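Local coordinates for protein 2-dehydropantoate 2-reductase (Geobacter metallireducens, PDB 3HN2) that probably catalyses the NADPH-dependent reduction of ketopantoate to pantoic acid, a step of pantothenate biosynthesis, at residues T101-G105 with L106-E110; R158-E161 with L162-M165; T176-L179 with K180-R183. All blocks are in the same frame, centred on the assembly; numbering follows the deposited sequence.

Interaction 1. Residues T101-G105 with L106-E110; sequences TLQNG and LGNEE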
loop_
_atom_site.group_PDB
_atom_site.type_symbol
_atom_site.label_atom_id
_atom_site.label_comp_id
_atom_site.label_asym_id
_atom_site.label_seq_id
_atom_site.Cartn_x
_atom_site.Cartn_y
_atom_site.Cartn_z
ATOM N N THR A 101 -9.580 -14.142 18.930
ATOM C CA THR A 101 -10.483 -13.252 18.216
ATOM C C THR A 101 -9.745 -12.438 17.123
ATOM O O THR A 101 -8.693 -11.835 17.372
ATOM C CB THR A 101 -11.314 -12.393 19.209
ATOM O OG1 THR A 101 -12.521 -11.951 18.585
ATOM C CG2 THR A 101 -10.541 -11.208 19.742
ATOM N N LEU A 102 -10.286 -12.468 15.908
ATOM C CA LEU A 102 -9.675 -11.781 14.759
ATOM C C LEU A 102 -10.615 -10.765 14.125
ATOM O O LEU A 102 -10.307 -10.176 13.087
ATOM C CB LEU A 102 -9.245 -12.791 13.696
ATOM C CG LEU A 102 -7.946 -13.577 13.857
ATOM C CD1 LEU A 102 -7.887 -14.658 12.805
ATOM C CD2 LEU A 102 -6.744 -12.673 13.744
ATOM N N GLN A 103 -11.760 -10.565 14.766
ATOM C CA GLN A 103 -12.796 -9.668 14.272
ATOM C C GLN A 103 -12.451 -8.202 14.487
ATOM O O GLN A 103 -11.464 -7.873 15.137
ATOM C CB GLN A 103 -14.142 -10.026 14.905
ATOM C CG GLN A 103 -14.029 -11.119 15.963
ATOM C CD GLN A 103 -15.277 -11.287 16.800
ATOM O OE1 GLN A 103 -15.232 -11.158 18.019
ATOM N NE2 GLN A 103 -16.398 -11.577 16.152
ATOM N N ASN A 104 -13.280 -7.326 13.932
ATOM C CA ASN A 104 -12.979 -5.899 13.868
ATOM C C ASN A 104 -13.522 -5.080 15.032
ATOM O O ASN A 104 -14.533 -5.429 15.637
ATOM C CB ASN A 104 -13.484 -5.321 12.542
ATOM C CG ASN A 104 -12.751 -5.887 11.343
ATOM O OD1 ASN A 104 -11.729 -6.564 11.484
ATOM N ND2 ASN A 104 -13.271 -5.611 10.153
ATOM N N GLY A 105 -12.834 -3.982 15.330
ATOM C CA GLY A 105 -13.282 -3.038 16.336
ATOM C C GLY A 105 -12.860 -3.444 17.725
ATOM O O GLY A 105 -11.865 -4.143 17.901
ATOM N N LEU A 106 -13.636 -3.012 18.710
ATOM C CA LEU A 106 -13.303 -3.233 20.100
ATOM C C LEU A 106 -14.321 -4.098 20.825
ATOM O O LEU A 106 -15.312 -4.544 20.240
ATOM C CB LEU A 106 -13.218 -1.900 20.821
ATOM C CG LEU A 106 -12.131 -0.897 20.481
ATOM C CD1 LEU A 106 -12.300 0.288 21.420
ATOM C CD2 LEU A 106 -10.728 -1.462 20.593
ATOM N N GLY A 107 -14.057 -4.337 22.108
ATOM C CA GLY A 107 -15.007 -5.004 22.984
ATOM C C GLY A 107 -15.026 -6.513 22.868
ATOM O O GLY A 107 -15.489 -7.192 23.784
ATOM N N ASN A 108 -14.529 -7.026 21.744
ATOM C CA ASN A 108 -14.557 -8.446 21.421
ATOM C C ASN A 108 -13.745 -9.269 22.406
ATOM O O ASN A 108 -14.230 -10.283 22.925
ATOM C CB ASN A 108 -14.057 -8.682 19.994
ATOM C CG ASN A 108 -14.828 -7.871 18.958
ATOM O OD1 ASN A 108 -16.041 -7.682 19.070
ATOM N ND2 ASN A 108 -14.123 -7.389 17.943
ATOM N N GLU A 109 -12.526 -8.808 22.683
ATOM C CA GLU A 109 -11.656 -9.463 23.656
ATOM C C GLU A 109 -12.304 -9.532 25.034
ATOM O O GLU A 109 -12.263 -10.567 25.690
ATOM C CB GLU A 109 -10.304 -8.755 23.755
ATOM C CG GLU A 109 -9.332 -9.089 22.633
ATOM C CD GLU A 109 -9.447 -8.151 21.410
ATOM O OE1 GLU A 109 -10.207 -7.155 21.432
ATOM O OE2 GLU A 109 -8.753 -8.414 20.413
ATOM N N GLU A 110 -12.926 -8.426 25.429
ATOM C CA GLU A 110 -13.488 -8.243 26.761
ATOM C C GLU A 110 -14.796 -9.008 26.964
ATOM O O GLU A 110 -15.062 -9.496 28.065
ATOM C CB GLU A 110 -13.705 -6.748 27.040
ATOM C CG GLU A 110 -12.425 -5.901 27.072
ATOM C CD GLU A 110 -12.017 -5.316 25.707
ATOM O OE1 GLU A 110 -11.363 -4.250 25.690
ATOM O OE2 GLU A 110 -12.338 -5.911 24.655
#
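The side-chain amides of Gln103 and Asn108 meet with their planes 43° apart. Gln103 OE1 lies over one face of the Asn108 amide, almost directly above Asn108 CG at 3.4 Å. Off the opposite face is the backbone oxygen of Gly105, beside the nitrogen end, with Gly105 O 4.0 Å from Asn108 ND2. Asn108 ND2 donates to Asn104 O at 3.1 Å, with an N-H...O angle of 152°. The acceptor lies close to the amide plane of Asn108, but the donor sits well above the carbonyl plane of Asn104. Asn108 OD1 accepts from Asn82 ND2, so both polar atoms of this buried amide are used and its flip is fixed. The Gln103 amide also has a partner at each end: Tyr85 OH at OE1 and Leu77 O at NE2. Its CG nearly eclipses the backbone N (chi1 5°), an uncommon setting that brings OE1 close to Asn108, 3.4 Å from Asn108 CB.

Thr101 meets the next residue of the helix. Its methyl lies over a face of the Glu109 carboxylate, with Thr101 CG2 3.4 Å from Glu109 OE2. The two side chains cross at about a right angle. The same carboxylate forms a salt bridge with Arg183. Leu106 turns outward and packs on helices 179-200 and 271-284.

Gly105 and Gly107 both have positive phi, and Gly107 is the N-cap residue of helix 108-115. The turn runs from strand 98-101, in the parallel part of the large mixed sheet, into the helix that follows. This is a beta-alpha connection of the Rossmann-type domain, with the Gln103 side chain near the probable GxGxxG glycines of the dinucleotide fold.

Interaction 2. Residues R158-E161 with L162-M165; sequences RIEE and LAAM
Residues 158-165 are successive turns of one alpha helix, and each carbonyl of Arg158 to Glu161 accepts a bond from the amide four residues on. The first is weak, with Leu162 N 3.4 Å from Arg158 O. The next three are firmer. Ala163 N lies 3.0 Å from Ile159 O. The shortest joins Ala164 N to Glu160 O at 2.8 Å. Met165 N closes the set on Glu161 O at 3.1 Å.

The side chains of the later turn touch mainly the carbonyl oxygens of the earlier one. Leu162 has CG anti to its carbonyl carbon (chi1 -75°), which lays the branch point against the turn before, with Leu162 CG 3.5 Å from Arg158 O. Both alanines press their methyls on the backbone behind them. Ala163 CB is 3.4 Å from Ile159 O, and Ala164 CB is 3.3 Å from Glu160 O. Met165 reaches back through its CB alone, which rests against Glu161 O, while the thioether runs away from that carbonyl.

The two sides of the helix differ. Ile159, Leu162 and Ala163 are buried. Ile159 packs on all three strands 121-129, 142-150 and 173-175, Leu162 packs on Leu148, and Ala163 on Thr175. Glu161 is exposed. Its chain is extended beyond CG and carries the carboxylate off the helix surface. Arg158, partly exposed, hydrogen-bonds through NH2 to the backbone oxygen of Glu119.

This is an amphipathic helix lying on a sheet. It joins strand 142-150 to the parallel strand 173-175, so the contact belongs to a beta-alpha-beta unit at one end of the large mixed sheet.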
loop_
_atom_site.group_PDB
_atom_site.type_symbol
_atom_site.label_atom_id
_atom_site.label_comp_id
_atom_site.label_asym_id
_atom_site.label_seq_id
_atom_site.Cartn_x
_atom_site.Cartn_y
_atom_site.Cartn_z
ATOM N N ARG A 158 2.872 -19.308 25.054
ATOM C CA ARG A 158 1.505 -19.297 24.520
ATOM C C ARG A 158 1.338 -18.426 23.264
ATOM O O ARG A 158 0.783 -18.879 22.264
ATOM C CB ARG A 158 0.520 -18.887 25.630
ATOM C CG ARG A 158 -0.690 -18.059 25.196
ATOM C CD ARG A 158 -1.592 -17.764 26.377
ATOM N NE ARG A 158 -2.301 -16.489 26.258
ATOM C CZ ARG A 158 -3.444 -16.217 26.883
ATOM N NH1 ARG A 158 -4.036 -15.041 26.739
ATOM N NH2 ARG A 158 -4.010 -17.133 27.653
ATOM N N ILE A 159 1.852 -17.200 23.315
ATOM C CA ILE A 159 1.703 -16.246 22.224
ATOM C C ILE A 159 2.697 -16.536 21.093
ATOM O O ILE A 159 2.374 -16.366 19.915
ATOM C CB ILE A 159 1.800 -14.778 22.744
ATOM C CG1 ILE A 159 0.671 -14.496 23.739
ATOM C CG2 ILE A 159 1.733 -13.755 21.613
ATOM C CD1 ILE A 159 -0.721 -14.791 23.199
ATOM N N GLU A 160 3.892 -17.000 21.454
ATOM C CA GLU A 160 4.906 -17.350 20.460
ATOM C C GLU A 160 4.619 -18.675 19.767
ATOM O O GLU A 160 4.955 -18.828 18.597
ATOM C CB GLU A 160 6.318 -17.344 21.059
ATOM C CG GLU A 160 6.839 -15.957 21.468
ATOM C CD GLU A 160 7.073 -15.007 20.287
ATOM O OE1 GLU A 160 7.364 -15.476 19.164
ATOM O OE2 GLU A 160 6.977 -13.776 20.492
ATOM N N GLU A 161 4.005 -19.623 20.482
ATOM C CA GLU A 161 3.570 -20.900 19.891
ATOM C C GLU A 161 2.488 -20.697 18.838
ATOM O O GLU A 161 2.481 -21.389 17.822
ATOM C CB GLU A 161 3.067 -21.882 20.958
ATOM C CG GLU A 161 4.160 -22.699 21.650
ATOM C CD GLU A 161 3.667 -23.448 22.894
ATOM O OE1 GLU A 161 2.523 -23.212 23.348
ATOM O OE2 GLU A 161 4.435 -24.281 23.424
ATOM N N LEU A 162 1.575 -19.759 19.090
ATOM C CA LEU A 162 0.551 -19.387 18.113
ATOM C C LEU A 162 1.147 -18.626 16.922
ATOM O O LEU A 162 0.775 -18.876 15.775
ATOM C CB LEU A 162 -0.559 -18.561 18.773
ATOM C CG LEU A 162 -1.564 -19.290 19.668
ATOM C CD1 LEU A 162 -2.514 -18.294 20.320
ATOM C CD2 LEU A 162 -2.346 -20.337 18.887
ATOM N N ALA A 163 2.070 -17.710 17.214
ATOM C CA ALA A 163 2.807 -16.956 16.199
ATOM C C ALA A 163 3.590 -17.878 15.274
ATOM O O ALA A 163 3.574 -17.693 14.052
ATOM C CB ALA A 163 3.744 -15.956 16.855
ATOM N N ALA A 164 4.261 -18.868 15.869
ATOM C CA ALA A 164 5.003 -19.888 15.126
ATOM C C ALA A 164 4.066 -20.701 14.241
ATOM O O ALA A 164 4.364 -20.936 13.067
ATOM C CB ALA A 164 5.762 -20.801 16.079
ATOM N N MET A 165 2.931 -21.100 14.816
ATOM C CA MET A 165 1.899 -21.870 14.121
ATOM C C MET A 165 1.382 -21.161 12.861
ATOM O O MET A 165 1.212 -21.798 11.821
ATOM C CB MET A 165 0.741 -22.183 15.079
ATOM C CG MET A 165 -0.348 -23.060 14.492
ATOM S SD MET A 165 -1.942 -22.725 15.246
ATOM C CE MET A 165 -1.878 -23.837 16.657
#

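Interaction 3. Residues T176-L179 with K180-R183; sequences TDDL and KRAR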
loop_
_atom_site.group_PDB
_atom_site.type_symbol
_atom_site.label_atom_id
_atom_site.label_comp_id
_atom_site.label_asym_id
_atom_site.label_seq_id
_atom_site.Cartn_x
_atom_site.Cartn_y
_atom_site.Cartn_z
ATOM N N THR A 176 2.957 -8.611 19.926
ATOM C CA THR A 176 3.107 -7.376 20.689
ATOM C C THR A 176 2.751 -7.573 22.171
ATOM O O THR A 176 2.102 -8.556 22.529
ATOM C CB THR A 176 2.298 -6.216 20.045
ATOM O OG1 THR A 176 2.734 -4.958 20.579
ATOM C CG2 THR A 176 0.793 -6.388 20.264
ATOM N N ASP A 177 3.204 -6.650 23.019
ATOM C CA ASP A 177 2.876 -6.653 24.452
ATOM C C ASP A 177 1.699 -5.724 24.733
ATOM O O ASP A 177 1.082 -5.777 25.805
ATOM C CB ASP A 177 4.080 -6.210 25.291
ATOM C CG ASP A 177 5.250 -7.170 25.204
ATOM O OD1 ASP A 177 5.132 -8.217 24.532
ATOM O OD2 ASP A 177 6.299 -6.873 25.816
ATOM N N ASP A 178 1.401 -4.868 23.758
ATOM C CA ASP A 178 0.314 -3.911 23.875
ATOM C C ASP A 178 -0.726 -4.195 22.797
ATOM O O ASP A 178 -0.745 -3.557 21.733
ATOM C CB ASP A 178 0.858 -2.487 23.776
ATOM C CG ASP A 178 0.018 -1.481 24.538
ATOM O OD1 ASP A 178 -1.087 -1.844 25.019
ATOM O OD2 ASP A 178 0.471 -0.317 24.644
ATOM N N LEU A 179 -1.565 -5.190 23.084
ATOM C CA LEU A 179 -2.693 -5.570 22.235
ATOM C C LEU A 179 -3.677 -4.412 22.088
ATOM O O LEU A 179 -4.140 -4.104 20.982
ATOM C CB LEU A 179 -3.406 -6.784 22.842
ATOM C CG LEU A 179 -4.779 -7.188 22.295
ATOM C CD1 LEU A 179 -4.657 -7.667 20.862
ATOM C CD2 LEU A 179 -5.406 -8.266 23.172
ATOM N N LYS A 180 -3.973 -3.778 23.222
ATOM C CA LYS A 180 -4.895 -2.661 23.300
ATOM C C LYS A 180 -4.501 -1.548 22.323
ATOM O O LYS A 180 -5.355 -1.033 21.604
ATOM C CB LYS A 180 -4.946 -2.136 24.735
ATOM C CG LYS A 180 -6.244 -1.445 25.130
ATOM C CD LYS A 180 -6.061 -0.682 26.439
ATOM C CE LYS A 180 -7.388 -0.329 27.092
ATOM N NZ LYS A 180 -7.920 -1.455 27.909
ATOM N N ARG A 181 -3.211 -1.207 22.291
ATOM C CA ARG A 181 -2.694 -0.171 21.394
ATOM C C ARG A 181 -2.888 -0.552 19.931
ATOM O O ARG A 181 -3.403 0.234 19.164
ATOM C CB ARG A 181 -1.219 0.134 21.678
ATOM C CG ARG A 181 -0.618 1.198 20.753
ATOM C CD ARG A 181 0.874 1.355 20.972
ATOM N NE ARG A 181 1.535 1.705 19.723
ATOM C CZ ARG A 181 2.143 2.862 19.479
ATOM N NH1 ARG A 181 2.216 3.796 20.417
ATOM N NH2 ARG A 181 2.696 3.074 18.295
ATOM N N ALA A 182 -2.519 -1.782 19.588
ATOM C CA ALA A 182 -2.618 -2.318 18.232
ATOM C C ALA A 182 -4.037 -2.315 17.645
ATOM O O ALA A 182 -4.206 -2.096 16.440
ATOM C CB ALA A 182 -2.031 -3.718 18.196
ATOM N N ARG A 183 -5.038 -2.571 18.493
ATOM C CA ARG A 183 -6.458 -2.468 18.127
ATOM C C ARG A 183 -6.785 -1.030 17.737
ATOM O O ARG A 183 -7.398 -0.779 16.692
ATOM C CB ARG A 183 -7.357 -2.905 19.297
ATOM C CG ARG A 183 -7.382 -4.413 19.574
ATOM C CD ARG A 183 -8.593 -5.095 18.937
ATOM N NE ARG A 183 -8.247 -6.432 18.461
ATOM C CZ ARG A 183 -8.955 -7.131 17.577
ATOM N NH1 ARG A 183 -8.544 -8.339 17.213
ATOM N NH2 ARG A 183 -10.067 -6.631 17.055
#
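Asp178 and Arg181 form the close part of this helix start. The Asp178 carboxylate lies against the aliphatic base of Arg181, with Asp178 OD2 3.4 Å from Arg181 CB. Asp178 CG is anti to the backbone N (chi1 -151°), and this swings the carboxylate towards the first turn. OD2 also takes a weak bond from Ala234 N. Beyond CB, the Arg181 guanidinium pairs with Glu185 and bonds to Thr235 O. A weak backbone bond joins Ala182 N to Asp178 O at 3.3 Å. The firmer one joins Arg183 N to Leu179 O at 3.1 Å. Buried Leu179 sets CD1 at the edge of the Arg183 guanidinium, which bonds to Gln103 O, Gly105 O and the Glu109 carboxylate.

Thr176 CG2 makes a loose touch on buried Ala182 CB at 4.4 Å. The solvent side is Lys180, whose chain leads away. Replacing Asp178 by alanine would probably deprive Ala234 N of this weak acceptor and leave a gap beside Arg181 CB.

Asp178 occupies the N-cap position of helix 179-200. The contact is a helix N-terminus, where the chain leaves strand 173-175 and enters the helical C-terminal domain.

Overall arrangement
The three contacts follow one another along the chain, and none nests in or crosses another. Interaction 1 comes first and closes the short loop from strand 98-101 into helix 108-115. Interaction 2 closes no loop. It lies within helix 157-168, at the strand 173-175 end of the sheet. Interaction 3 turns the chain from that end strand into helix 179-200. Interactions 1 and 3 touch, with centres about 12 Å apart. Arg183 joins them by bonding to backbone and carboxylate of 101-110, which ties the Rossmann-type domain to the helical C-terminal one. Interaction 2 touches neither, and its nearest atoms are about 5 Å from interaction 3.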